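Side-chain contact in succinoglycan biosynthesis protein (Bacillus cereus ATCC 14579, PDB 2QGM), which is of unestablished biochemical function but belongs to the erythromycin esterase-like family and may take part in succinoglycan biosynthesis: residues E200-K203 against E204-S207. Residues are numbered along the deposited sequence; the frame is centred on the assembly and turned at random.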
ATOM      1  N   GLU A 200       1.760 -32.336   7.706  1.00 27.25           N
ATOM      2  CA  GLU A 200       0.417 -32.886   7.835  1.00 29.21           C
ATOM      3  C   GLU A 200      -0.595 -31.749   7.953  1.00 28.54           C
ATOM      4  O   GLU A 200      -1.646 -31.774   7.315  1.00 29.19           O
ATOM      5  CB  GLU A 200       0.324 -33.781   9.070  1.00 31.56           C
ATOM      6  CG  GLU A 200      -1.072 -34.317   9.326  1.00 35.74           C
ATOM      7  CD  GLU A 200      -1.520 -35.300   8.264  1.00 38.79           C
ATOM      8  OE1 GLU A 200      -0.939 -36.403   8.200  1.00 40.17           O
ATOM      9  OE2 GLU A 200      -2.435 -34.961   7.482  1.00 40.45           O
ATOM     10  N   ASN A 201      -0.279 -30.748   8.766  1.00 27.25           N
ATOM     11  CA  ASN A 201      -1.191 -29.626   8.950  1.00 26.58           C
ATOM     12  C   ASN A 201      -1.383 -28.745   7.726  1.00 24.79           C
ATOM     13  O   ASN A 201      -2.421 -28.104   7.593  1.00 25.74           O
ATOM     14  CB  ASN A 201      -0.744 -28.752  10.122  1.00 27.26           C
ATOM     15  CG  ASN A 201      -1.101 -29.356  11.460  1.00 28.86           C
ATOM     16  OD1 ASN A 201      -0.275 -29.999  12.110  1.00 30.04           O
ATOM     17  ND2 ASN A 201      -2.349 -29.172  11.871  1.00 28.34           N
ATOM     18  N   TYR A 202      -0.392 -28.713   6.838  1.00 24.29           N
ATOM     19  CA  TYR A 202      -0.458 -27.885   5.625  1.00 23.01           C
ATOM     20  C   TYR A 202      -0.842 -28.586   4.323  1.00 23.97           C
ATOM     21  O   TYR A 202      -1.221 -27.916   3.359  1.00 22.86           O
ATOM     22  CB  TYR A 202       0.882 -27.200   5.356  1.00 21.18           C
ATOM     23  CG  TYR A 202       1.251 -26.048   6.264  1.00 19.13           C
ATOM     24  CD1 TYR A 202       0.291 -25.359   7.011  1.00 19.56           C
ATOM     25  CD2 TYR A 202       2.567 -25.609   6.326  1.00 18.77           C
ATOM     26  CE1 TYR A 202       0.648 -24.251   7.795  1.00 18.33           C
ATOM     27  CE2 TYR A 202       2.932 -24.515   7.096  1.00 18.09           C
ATOM     28  CZ  TYR A 202       1.973 -23.839   7.826  1.00 18.79           C
ATOM     29  OH  TYR A 202       2.375 -22.744   8.556  1.00 17.56           O
ATOM     30  N   LYS A 203      -0.739 -29.912   4.282  1.00 24.24           N
ATOM     31  CA  LYS A 203      -1.030 -30.663   3.059  1.00 25.47           C
ATOM     32  C   LYS A 203      -2.320 -30.318   2.316  1.00 23.69           C
ATOM     33  O   LYS A 203      -2.277 -29.936   1.151  1.00 23.78           O
ATOM     34  CB  LYS A 203      -0.996 -32.176   3.331  1.00 25.93           C
ATOM     35  CG  LYS A 203      -1.117 -33.028   2.064  1.00 28.44           C
ATOM     36  CD  LYS A 203      -1.039 -34.527   2.352  1.00 31.29           C
ATOM     37  CE  LYS A 203      -1.208 -35.337   1.071  1.00 31.95           C
ATOM     38  NZ  LYS A 203      -1.179 -36.813   1.301  1.00 33.14           N
ATOM     39  N   GLU A 204      -3.465 -30.468   2.972  1.00 24.64           N
ATOM     40  CA  GLU A 204      -4.740 -30.181   2.321  1.00 24.42           C
ATOM     41  C   GLU A 204      -4.965 -28.683   2.141  1.00 22.38           C
ATOM     42  O   GLU A 204      -5.353 -28.231   1.068  1.00 21.68           O
ATOM     43  CB  GLU A 204      -5.887 -30.803   3.125  1.00 28.34           C
ATOM     44  CG  GLU A 204      -5.868 -32.324   3.124  1.00 33.89           C
ATOM     45  CD  GLU A 204      -6.203 -32.906   1.762  1.00 37.88           C
ATOM     46  OE1 GLU A 204      -7.359 -32.738   1.311  1.00 40.38           O
ATOM     47  OE2 GLU A 204      -5.317 -33.534   1.142  1.00 40.80           O
ATOM     48  N   LEU A 205      -4.707 -27.921   3.197  1.00 22.24           N
ATOM     49  CA  LEU A 205      -4.875 -26.477   3.164  1.00 21.54           C
ATOM     50  C   LEU A 205      -4.198 -25.828   1.957  1.00 21.15           C
ATOM     51  O   LEU A 205      -4.807 -25.022   1.256  1.00 21.44           O
ATOM     52  CB  LEU A 205      -4.315 -25.863   4.450  1.00 20.83           C
ATOM     53  CG  LEU A 205      -4.150 -24.337   4.457  1.00 18.13           C
ATOM     54  CD1 LEU A 205      -5.509 -23.660   4.284  1.00 17.49           C
ATOM     55  CD2 LEU A 205      -3.494 -23.910   5.757  1.00 20.79           C
ATOM     56  N   SER A 206      -2.944 -26.196   1.719  1.00 22.44           N
ATOM     57  CA  SER A 206      -2.155 -25.636   0.626  1.00 21.83           C
ATOM     58  C   SER A 206      -2.723 -25.818  -0.781  1.00 22.00           C
ATOM     59  O   SER A 206      -2.200 -25.240  -1.735  1.00 22.59           O
ATOM     60  CB  SER A 206      -0.721 -26.187   0.674  1.00 21.30           C
ATOM     61  OG  SER A 206      -0.693 -27.601   0.542  1.00 20.47           O
ATOM     62  N   SER A 207      -3.779 -26.616  -0.920  1.00 22.26           N
ATOM     63  CA  SER A 207      -4.390 -26.827  -2.233  1.00 23.28           C
ATOM     64  C   SER A 207      -5.568 -25.893  -2.481  1.00 22.99           C
ATOM     65  O   SER A 207      -6.068 -25.805  -3.607  1.00 21.73           O
ATOM     66  CB  SER A 207      -4.879 -28.273  -2.385  1.00 23.02           C
ATOM     67  OG  SER A 207      -3.860 -29.112  -2.904  1.00 27.01           O
TER
HETATM   68  O   HOH W   1      -3.661 -32.054   5.647  1.00 39.00           O
HETATM   69  O   HOH W   2      -4.496 -29.113   6.074  1.00 23.41           O
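Ser-206 folds back on the backbone carbonyls of Tyr-202 and Lys-203 at the C-terminal end of helix 195-203, a worked example of a hydrated helical turn in which a serine hydroxyl bonds back to the main chain three or four residues earlier, a common role of serine in helices. Residues 204-207 keep helical backbone angles, yet two waters stand where direct bonds would run. One takes the amide of Glu-204 and donates to the carbonyl oxygen of Glu-200 at 2.6 Å; the other joins Leu-205 N to Asn-201 O in the same way.

The direct pattern returns one residue later. Ser-206 N bonds to Tyr-202 O at 2.9 Å, nearly straight at the hydrogen (163°) and with the donor tilted only 19° from the carbonyl plane. Ser-206 OG, set by a chi1 of 60° between its own backbone N and carbonyl carbon, is turned back towards the helix. There it lies 2.9 Å from Tyr-202 O and equally far from Lys-203 O, so its single proton has two acceptors within reach. Tyr-202 O thus meets both the amide and the hydroxyl of one serine.

On the buried side Leu-205 CD2 reaches the Tyr-202 ring obliquely, 4.2 Å from its CD1. Both side chains pack against helices 177-190 and 253-269, where Phe-180 meets the tyrosine ring edge-to-face; helix 220-236 adds Val-233 against Tyr-202 and Phe-226 against Leu-205. On the exposed side Lys-203 is fully extended, whereas the Glu-204 chain bends at chi2, and their opposite charges remain apart, with Lys-203 NZ 5.3 Å from Glu-204 OE2.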